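Local coordinates for 4-carboxymuconolactone decarboxylase (Sinorhizobium meliloti, PDB 4G9Q), which is assigned to the carboxymuconolactone decarboxylase family, whose members are generally credited with peroxiredoxin activity, and may act as a lyase in benzoate degradation, at residues 220-234 / 256-268. Residues are numbered along the deposited sequence; the frame is centred on the assembly and turned at random.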
ATOM      1  N   ILE A 220     -10.892   2.423  12.581  1.00 12.29           N
ATOM      2  CA  ILE A 220     -11.645   3.665  12.399  1.00 12.30           C
ATOM      3  C   ILE A 220     -12.707   3.884  13.486  1.00 11.83           C
ATOM      4  O   ILE A 220     -12.910   5.012  13.922  1.00 12.11           O
ATOM      5  CB  ILE A 220     -12.269   3.765  10.978  1.00 12.45           C
ATOM      6  CG1 ILE A 220     -11.160   3.843   9.923  1.00 13.25           C
ATOM      7  CG2 ILE A 220     -13.183   4.984  10.865  1.00 12.37           C
ATOM      8  CD1 ILE A 220     -11.657   3.831   8.486  1.00 13.72           C
ATOM      9  N   THR A 221     -13.368   2.820  13.932  1.00 11.50           N
ATOM     10  CA  THR A 221     -14.412   2.968  14.963  1.00 11.28           C
ATOM     11  C   THR A 221     -13.863   3.701  16.192  1.00 11.10           C
ATOM     12  O   THR A 221     -14.408   4.730  16.608  1.00 11.17           O
ATOM     13  CB  THR A 221     -15.064   1.618  15.345  1.00 11.31           C
ATOM     14  OG1 THR A 221     -15.757   1.089  14.208  1.00 12.08           O
ATOM     15  CG2 THR A 221     -16.061   1.789  16.495  1.00 11.39           C
ATOM     16  N   PHE A 222     -12.774   3.183  16.754  1.00 10.90           N
ATOM     17  CA  PHE A 222     -12.153   3.796  17.925  1.00 10.71           C
ATOM     18  C   PHE A 222     -11.758   5.248  17.659  1.00 10.53           C
ATOM     19  O   PHE A 222     -12.093   6.147  18.437  1.00 10.32           O
ATOM     20  CB  PHE A 222     -10.935   2.975  18.373  1.00 10.87           C
ATOM     21  CG  PHE A 222     -10.249   3.527  19.594  1.00 11.96           C
ATOM     22  CD1 PHE A 222     -10.678   3.170  20.871  1.00 13.55           C
ATOM     23  CD2 PHE A 222      -9.177   4.406  19.465  1.00 12.95           C
ATOM     24  CE1 PHE A 222     -10.047   3.684  22.002  1.00 14.01           C
ATOM     25  CE2 PHE A 222      -8.538   4.927  20.590  1.00 13.17           C
ATOM     26  CZ  PHE A 222      -8.976   4.564  21.860  1.00 13.41           C
ATOM     27  N   HIS A 223     -11.058   5.481  16.551  1.00 10.02           N
ATOM     28  CA  HIS A 223     -10.504   6.802  16.297  1.00  9.69           C
ATOM     29  C   HIS A 223     -11.497   7.848  15.814  1.00  9.57           C
ATOM     30  O   HIS A 223     -11.310   9.034  16.072  1.00  9.63           O
ATOM     31  CB  HIS A 223      -9.240   6.716  15.435  1.00  9.55           C
ATOM     32  CG  HIS A 223      -8.076   6.150  16.185  1.00  9.14           C
ATOM     33  ND1 HIS A 223      -7.392   6.871  17.141  1.00  9.07           N
ATOM     34  CD2 HIS A 223      -7.523   4.914  16.178  1.00  9.32           C
ATOM     35  CE1 HIS A 223      -6.445   6.112  17.667  1.00  9.58           C
ATOM     36  NE2 HIS A 223      -6.507   4.919  17.103  1.00 10.58           N
ATOM     37  N   LEU A 224     -12.560   7.409  15.143  1.00  9.79           N
ATOM     38  CA  LEU A 224     -13.630   8.333  14.760  1.00  9.82           C
ATOM     39  C   LEU A 224     -14.433   8.767  15.986  1.00 10.13           C
ATOM     40  O   LEU A 224     -14.757   9.944  16.134  1.00 10.27           O
ATOM     41  CB  LEU A 224     -14.537   7.738  13.683  1.00 10.02           C
ATOM     42  CG  LEU A 224     -15.723   8.607  13.239  1.00  9.59           C
ATOM     43  CD1 LEU A 224     -15.271   9.956  12.678  1.00 10.75           C
ATOM     44  CD2 LEU A 224     -16.561   7.852  12.223  1.00  9.27           C
ATOM     45  N   ASN A 225     -14.739   7.819  16.871  1.00 10.40           N
ATOM     46  CA  ASN A 225     -15.365   8.161  18.145  1.00 10.79           C
ATOM     47  C   ASN A 225     -14.518   9.167  18.907  1.00 10.87           C
ATOM     48  O   ASN A 225     -15.029  10.159  19.416  1.00 11.11           O
ATOM     49  CB  ASN A 225     -15.610   6.915  18.998  1.00 10.84           C
ATOM     50  CG  ASN A 225     -16.884   6.195  18.627  1.00 10.99           C
ATOM     51  OD1 ASN A 225     -16.869   5.005  18.315  1.00 13.86           O
ATOM     52  ND2 ASN A 225     -17.999   6.911  18.668  1.00  9.53           N
ATOM     53  N   LYS A 226     -13.212   8.917  18.952  1.00 10.94           N
ATOM     54  CA  LYS A 226     -12.281   9.817  19.627  1.00 11.14           C
ATOM     55  C   LYS A 226     -12.272  11.214  18.994  1.00 11.02           C
ATOM     56  O   LYS A 226     -12.272  12.215  19.706  1.00 11.24           O
ATOM     57  CB  LYS A 226     -10.879   9.199  19.655  1.00 11.28           C
ATOM     58  CG  LYS A 226      -9.926   9.836  20.655  1.00 12.01           C
ATOM     59  CD  LYS A 226      -8.634   9.028  20.767  1.00 13.86           C
ATOM     60  CE  LYS A 226      -7.613   9.700  21.690  1.00 14.07           C
ATOM     61  NZ  LYS A 226      -8.102   9.844  23.098  1.00 15.98           N
ATOM     62  N   ALA A 227     -12.289  11.270  17.662  1.00 10.57           N
ATOM     63  CA  ALA A 227     -12.333  12.535  16.927  1.00 10.43           C
ATOM     64  C   ALA A 227     -13.597  13.329  17.244  1.00 10.40           C
ATOM     65  O   ALA A 227     -13.545  14.541  17.460  1.00 10.03           O
ATOM     66  CB  ALA A 227     -12.239  12.276  15.419  1.00 10.46           C
ATOM     67  N   LEU A 228     -14.731  12.633  17.264  1.00 10.45           N
ATOM     68  CA  LEU A 228     -16.011  13.263  17.567  1.00 10.68           C
ATOM     69  C   LEU A 228     -16.042  13.731  19.023  1.00 11.42           C
ATOM     70  O   LEU A 228     -16.481  14.849  19.294  1.00 11.77           O
ATOM     71  CB  LEU A 228     -17.176  12.318  17.247  1.00 10.55           C
ATOM     72  CG  LEU A 228     -17.355  11.938  15.766  1.00 10.09           C
ATOM     73  CD1 LEU A 228     -18.313  10.767  15.629  1.00 10.45           C
ATOM     74  CD2 LEU A 228     -17.822  13.119  14.897  1.00 10.85           C
ATOM     75  N   ASP A 229     -15.543  12.890  19.935  1.00 12.09           N
ATOM     76  CA  ASP A 229     -15.363  13.271  21.349  1.00 12.75           C
ATOM     77  C   ASP A 229     -14.479  14.513  21.473  1.00 13.14           C
ATOM     78  O   ASP A 229     -14.733  15.380  22.314  1.00 13.27           O
ATOM     79  CB  ASP A 229     -14.725  12.137  22.168  1.00 12.91           C
ATOM     80  CG  ASP A 229     -15.644  10.937  22.367  1.00 13.80           C
ATOM     81  OD1 ASP A 229     -16.856  11.011  22.064  1.00 15.08           O
ATOM     82  OD2 ASP A 229     -15.132   9.895  22.833  1.00 15.38           O
ATOM     83  N   ASN A 230     -13.447  14.587  20.629  1.00 13.19           N
ATOM     84  CA  ASN A 230     -12.487  15.692  20.653  1.00 13.72           C
ATOM     85  C   ASN A 230     -12.958  16.968  19.947  1.00 13.66           C
ATOM     86  O   ASN A 230     -12.263  17.988  19.962  1.00 14.08           O
ATOM     87  CB  ASN A 230     -11.123  15.238  20.108  1.00 13.50           C
ATOM     88  CG  ASN A 230     -10.385  14.308  21.065  1.00 14.13           C
ATOM     89  OD1 ASN A 230     -10.729  14.206  22.245  1.00 13.36           O
ATOM     90  ND2 ASN A 230      -9.359  13.624  20.555  1.00 13.85           N
ATOM     91  N   GLY A 231     -14.131  16.915  19.320  1.00 13.47           N
ATOM     92  CA  GLY A 231     -14.733  18.122  18.761  1.00 12.72           C
ATOM     93  C   GLY A 231     -14.917  18.196  17.255  1.00 12.52           C
ATOM     94  O   GLY A 231     -15.464  19.177  16.751  1.00 12.83           O
ATOM     95  N   LEU A 232     -14.470  17.177  16.525  1.00 11.63           N
ATOM     96  CA  LEU A 232     -14.720  17.129  15.081  1.00 10.82           C
ATOM     97  C   LEU A 232     -16.215  16.902  14.879  1.00 10.30           C
ATOM     98  O   LEU A 232     -16.798  16.061  15.555  1.00 10.42           O
ATOM     99  CB  LEU A 232     -13.916  16.000  14.431  1.00 10.72           C
ATOM    100  CG  LEU A 232     -13.875  15.930  12.900  1.00 10.40           C
ATOM    101  CD1 LEU A 232     -12.959  17.003  12.322  1.00 10.08           C
ATOM    102  CD2 LEU A 232     -13.432  14.546  12.448  1.00 10.62           C
ATOM    103  N   SER A 233     -16.844  17.658  13.981  1.00  9.86           N
ATOM    104  CA  SER A 233     -18.281  17.468  13.749  1.00  9.41           C
ATOM    105  C   SER A 233     -18.522  16.313  12.791  1.00  9.38           C
ATOM    106  O   SER A 233     -17.622  15.915  12.044  1.00  9.21           O
ATOM    107  CB  SER A 233     -18.941  18.748  13.225  1.00  9.47           C
ATOM    108  OG  SER A 233     -18.524  19.031  11.903  1.00  8.53           O
ATOM    109  N   GLU A 234     -19.738  15.775  12.815  1.00  9.45           N
ATOM    110  CA  GLU A 234     -20.104  14.699  11.899  1.00  9.59           C
ATOM    111  C   GLU A 234     -20.020  15.130  10.433  1.00  9.55           C
ATOM    112  O   GLU A 234     -19.581  14.348   9.583  1.00  9.29           O
ATOM    113  CB  GLU A 234     -21.493  14.153  12.230  1.00  9.87           C
ATOM    114  CG  GLU A 234     -21.547  13.434  13.578  1.00 10.82           C
ATOM    115  CD  GLU A 234     -22.846  12.690  13.809  1.00 11.98           C
ATOM    116  OE1 GLU A 234     -23.753  12.784  12.954  1.00 12.87           O
ATOM    117  OE2 GLU A 234     -22.962  12.005  14.853  1.00 14.27           O
ATOM    118  N   ALA A 256     -15.006   3.226   4.202  1.00 10.10           N
ATOM    119  CA  ALA A 256     -15.150   3.959   5.461  1.00  9.93           C
ATOM    120  C   ALA A 256     -16.608   4.259   5.821  1.00 10.00           C
ATOM    121  O   ALA A 256     -16.943   4.409   6.996  1.00  9.98           O
ATOM    122  CB  ALA A 256     -14.335   5.252   5.418  1.00 10.07           C
ATOM    123  N   LEU A 257     -17.468   4.334   4.806  1.00  9.98           N
ATOM    124  CA  LEU A 257     -18.871   4.740   4.986  1.00 10.18           C
ATOM    125  C   LEU A 257     -19.694   3.897   5.968  1.00 10.16           C
ATOM    126  O   LEU A 257     -20.378   4.468   6.821  1.00 10.13           O
ATOM    127  CB  LEU A 257     -19.597   4.834   3.636  1.00 10.45           C
ATOM    128  CG  LEU A 257     -19.171   5.932   2.662  1.00 11.17           C
ATOM    129  CD1 LEU A 257     -19.967   5.797   1.372  1.00 12.78           C
ATOM    130  CD2 LEU A 257     -19.367   7.311   3.278  1.00 12.13           C
ATOM    131  N   PRO A 258     -19.661   2.550   5.845  1.00 10.40           N
ATOM    132  CA  PRO A 258     -20.445   1.781   6.815  1.00 10.36           C
ATOM    133  C   PRO A 258     -19.922   1.922   8.245  1.00 10.25           C
ATOM    134  O   PRO A 258     -20.709   1.877   9.189  1.00 10.06           O
ATOM    135  CB  PRO A 258     -20.322   0.330   6.326  1.00 10.87           C
ATOM    136  CG  PRO A 258     -19.231   0.310   5.361  1.00 10.82           C
ATOM    137  CD  PRO A 258     -19.067   1.685   4.808  1.00 10.57           C
ATOM    138  N   VAL A 259     -18.609   2.103   8.392  1.00 10.06           N
ATOM    139  CA  VAL A 259     -18.001   2.309   9.708  1.00 10.05           C
ATOM    140  C   VAL A 259     -18.482   3.635  10.297  1.00  9.61           C
ATOM    141  O   VAL A 259     -18.935   3.687  11.443  1.00  9.71           O
ATOM    142  CB  VAL A 259     -16.453   2.278   9.648  1.00 10.15           C
ATOM    143  CG1 VAL A 259     -15.865   2.295  11.055  1.00 10.47           C
ATOM    144  CG2 VAL A 259     -15.968   1.049   8.892  1.00 11.06           C
ATOM    145  N   ALA A 260     -18.391   4.700   9.504  1.00  9.01           N
ATOM    146  CA  ALA A 260     -18.880   6.018   9.907  1.00  9.17           C
ATOM    147  C   ALA A 260     -20.374   6.006  10.239  1.00  9.11           C
ATOM    148  O   ALA A 260     -20.791   6.567  11.258  1.00  9.58           O
ATOM    149  CB  ALA A 260     -18.578   7.045   8.831  1.00  9.24           C
ATOM    150  N   LYS A 261     -21.169   5.349   9.391  1.00  8.78           N
ATOM    151  CA  LYS A 261     -22.615   5.227   9.618  1.00  9.26           C
ATOM    152  C   LYS A 261     -22.911   4.583  10.969  1.00  9.24           C
ATOM    153  O   LYS A 261     -23.755   5.070  11.723  1.00  8.83           O
ATOM    154  CB  LYS A 261     -23.275   4.416   8.496  1.00  9.53           C
ATOM    155  CG  LYS A 261     -24.796   4.309   8.627  1.00 11.23           C
ATOM    156  CD  LYS A 261     -25.415   3.592   7.445  1.00 13.38           C
ATOM    157  CE  LYS A 261     -26.933   3.629   7.537  1.00 15.63           C
ATOM    158  NZ  LYS A 261     -27.557   2.871   6.425  1.00 16.83           N
ATOM    159  N   ALA A 262     -22.208   3.488  11.264  1.00  9.08           N
ATOM    160  CA  ALA A 262     -22.403   2.749  12.503  1.00  9.39           C
ATOM    161  C   ALA A 262     -22.043   3.606  13.717  1.00  9.28           C
ATOM    162  O   ALA A 262     -22.753   3.593  14.727  1.00  9.53           O
ATOM    163  CB  ALA A 262     -21.589   1.467  12.485  1.00  9.60           C
ATOM    164  N   VAL A 263     -20.951   4.359  13.604  1.00  9.08           N
ATOM    165  CA  VAL A 263     -20.522   5.271  14.665  1.00  9.16           C
ATOM    166  C   VAL A 263     -21.576   6.352  14.905  1.00  9.22           C
ATOM    167  O   VAL A 263     -21.982   6.577  16.041  1.00  9.30           O
ATOM    168  CB  VAL A 263     -19.141   5.902  14.365  1.00  9.18           C
ATOM    169  CG1 VAL A 263     -18.839   7.045  15.332  1.00  9.04           C
ATOM    170  CG2 VAL A 263     -18.042   4.845  14.452  1.00  9.42           C
ATOM    171  N   PHE A 264     -22.029   7.004  13.837  1.00  9.58           N
ATOM    172  CA  PHE A 264     -23.024   8.074  13.977  1.00 10.13           C
ATOM    173  C   PHE A 264     -24.304   7.554  14.634  1.00 10.88           C
ATOM    174  O   PHE A 264     -24.887   8.214  15.507  1.00 10.84           O
ATOM    175  CB  PHE A 264     -23.353   8.720  12.621  1.00 10.02           C
ATOM    176  CG  PHE A 264     -22.178   9.381  11.934  1.00  9.89           C
ATOM    177  CD1 PHE A 264     -21.080   9.849  12.652  1.00  9.95           C
ATOM    178  CD2 PHE A 264     -22.199   9.566  10.551  1.00  9.61           C
ATOM    179  CE1 PHE A 264     -20.005  10.463  11.997  1.00 10.01           C
ATOM    180  CE2 PHE A 264     -21.137  10.191   9.887  1.00 10.60           C
ATOM    181  CZ  PHE A 264     -20.038  10.636  10.610  1.00 10.41           C
ATOM    182  N   GLU A 265     -24.732   6.364  14.220  1.00 11.51           N
ATOM    183  CA  GLU A 265     -25.960   5.773  14.743  1.00 13.06           C
ATOM    184  C   GLU A 265     -25.812   5.366  16.204  1.00 13.36           C
ATOM    185  O   GLU A 265     -26.736   5.550  17.000  1.00 13.23           O
ATOM    186  CB  GLU A 265     -26.404   4.585  13.888  1.00 13.40           C
ATOM    187  CG  GLU A 265     -26.904   5.003  12.510  1.00 15.86           C
ATOM    188  CD  GLU A 265     -27.514   3.867  11.714  1.00 19.84           C
ATOM    189  OE1 GLU A 265     -27.423   2.694  12.144  1.00 22.38           O
ATOM    190  OE2 GLU A 265     -28.090   4.154  10.644  1.00 21.86           O
ATOM    191  N   LYS A 266     -24.645   4.831  16.552  1.00 13.94           N
ATOM    192  CA  LYS A 266     -24.376   4.402  17.924  1.00 14.83           C
ATOM    193  C   LYS A 266     -24.375   5.580  18.902  1.00 14.92           C
ATOM    194  O   LYS A 266     -24.849   5.434  20.033  1.00 14.90           O
ATOM    195  CB  LYS A 266     -23.063   3.617  18.005  1.00 15.19           C
ATOM    196  CG  LYS A 266     -22.671   3.154  19.405  1.00 17.60           C
ATOM    197  CD  LYS A 266     -23.147   1.745  19.693  1.00 21.61           C
ATOM    198  CE  LYS A 266     -22.572   1.241  21.009  1.00 23.43           C
ATOM    199  NZ  LYS A 266     -23.133  -0.083  21.380  1.00 25.73           N
ATOM    200  N   ARG A 267     -23.860   6.737  18.468  1.00 15.01           N
ATOM    201  CA  ARG A 267     -23.828   7.934  19.323  1.00 15.72           C
ATOM    202  C   ARG A 267     -25.228   8.479  19.597  1.00 16.02           C
ATOM    203  O   ARG A 267     -25.420   9.244  20.538  1.00 16.25           O
ATOM    204  CB  ARG A 267     -22.942   9.066  18.768  1.00 15.55           C
ATOM    205  CG  ARG A 267     -21.880   8.675  17.756  1.00 16.97           C
ATOM    206  CD  ARG A 267     -20.449   9.051  18.150  1.00 15.45           C
ATOM    207  NE  ARG A 267     -20.254  10.392  18.710  1.00 14.36           N
ATOM    208  CZ  ARG A 267     -19.286  10.689  19.577  1.00 14.90           C
ATOM    209  NH1 ARG A 267     -18.443   9.744  19.974  1.00 14.04           N
ATOM    210  NH2 ARG A 267     -19.157  11.920  20.057  1.00 13.71           N
ATOM    211  N   ARG A 268     -26.193   8.074  18.775  1.00 16.45           N
ATOM    212  CA  ARG A 268     -27.583   8.515  18.911  1.00 17.12           C
ATOM    213  C   ARG A 268     -28.389   7.640  19.874  1.00 17.93           C
ATOM    214  O   ARG A 268     -29.486   8.017  20.295  1.00 18.19           O
ATOM    215  CB  ARG A 268     -28.253   8.589  17.540  1.00 16.98           C
ATOM    216  CG  ARG A 268     -27.936   9.865  16.802  1.00 16.29           C
ATOM    217  CD  ARG A 268     -27.991   9.695  15.296  1.00 15.15           C
ATOM    218  NE  ARG A 268     -27.712  10.961  14.619  1.00 13.59           N
ATOM    219  CZ  ARG A 268     -26.503  11.500  14.492  1.00 13.42           C
ATOM    220  NH1 ARG A 268     -25.432  10.891  14.998  1.00 12.95           N
ATOM    221  NH2 ARG A 268     -26.362  12.659  13.863  1.00 12.50           N
TER
HETATM  222  O   HOH W   1     -18.288   1.545  13.499  1.00 21.23           O
HETATM  223  O   HOH W   2     -21.646  12.514  17.125  1.00 15.91           O
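Arg-267 and Arg-268 reach across to the carboxylates of Asp-229 and Glu-234. Arg-268 grips Glu-234 end-on, one oxygen to each nitrogen: NH1 meets the syn lone pair of OE2 at 2.7 Å in a nearly straight bond (176°), and NH2 takes OE1 at 2.8 Å. NH1 also donates to Phe-264 O, which ties the guanidinium back to the backbone one turn earlier. Arg-267 brings NH1 (2.9 Å) and NH2 (3.2 Å) to a single oxygen, OD1 of Asp-229, while Leu-228 CB lies over one guanidinium face. A water joins Arg-267 NE to Glu-234 OE2; a second bridges Thr-221 OG1 and Val-259 O. In the all-alpha subunit helix 220-229 crosses the 256-267 part of helix 250-267 at -51°, with helix 234-248 connecting them and covering Leu-224 and Ala-260 through Ala-237 and Ile-241. Between the two helices Val-263 is a knob in the hole formed by Thr-221, Leu-224, Asn-225 and Leu-228. Its CG1, anti to the backbone N (chi1 169°), stands 3.8 Å from Leu-228 CD1. At the start of helix 220-229, Ile-220 CG2 meets Val-259 CG1 at 3.8 Å, the side chains crossing at about a right angle. Glu-234 lies over one face of the Phe-264 ring, its CB making a CH-pi contact 4.3 Å from the centroid; Leu-228 CD1 comes to the ring edge, and Val-176 of a second subunit also packs on Phe-264.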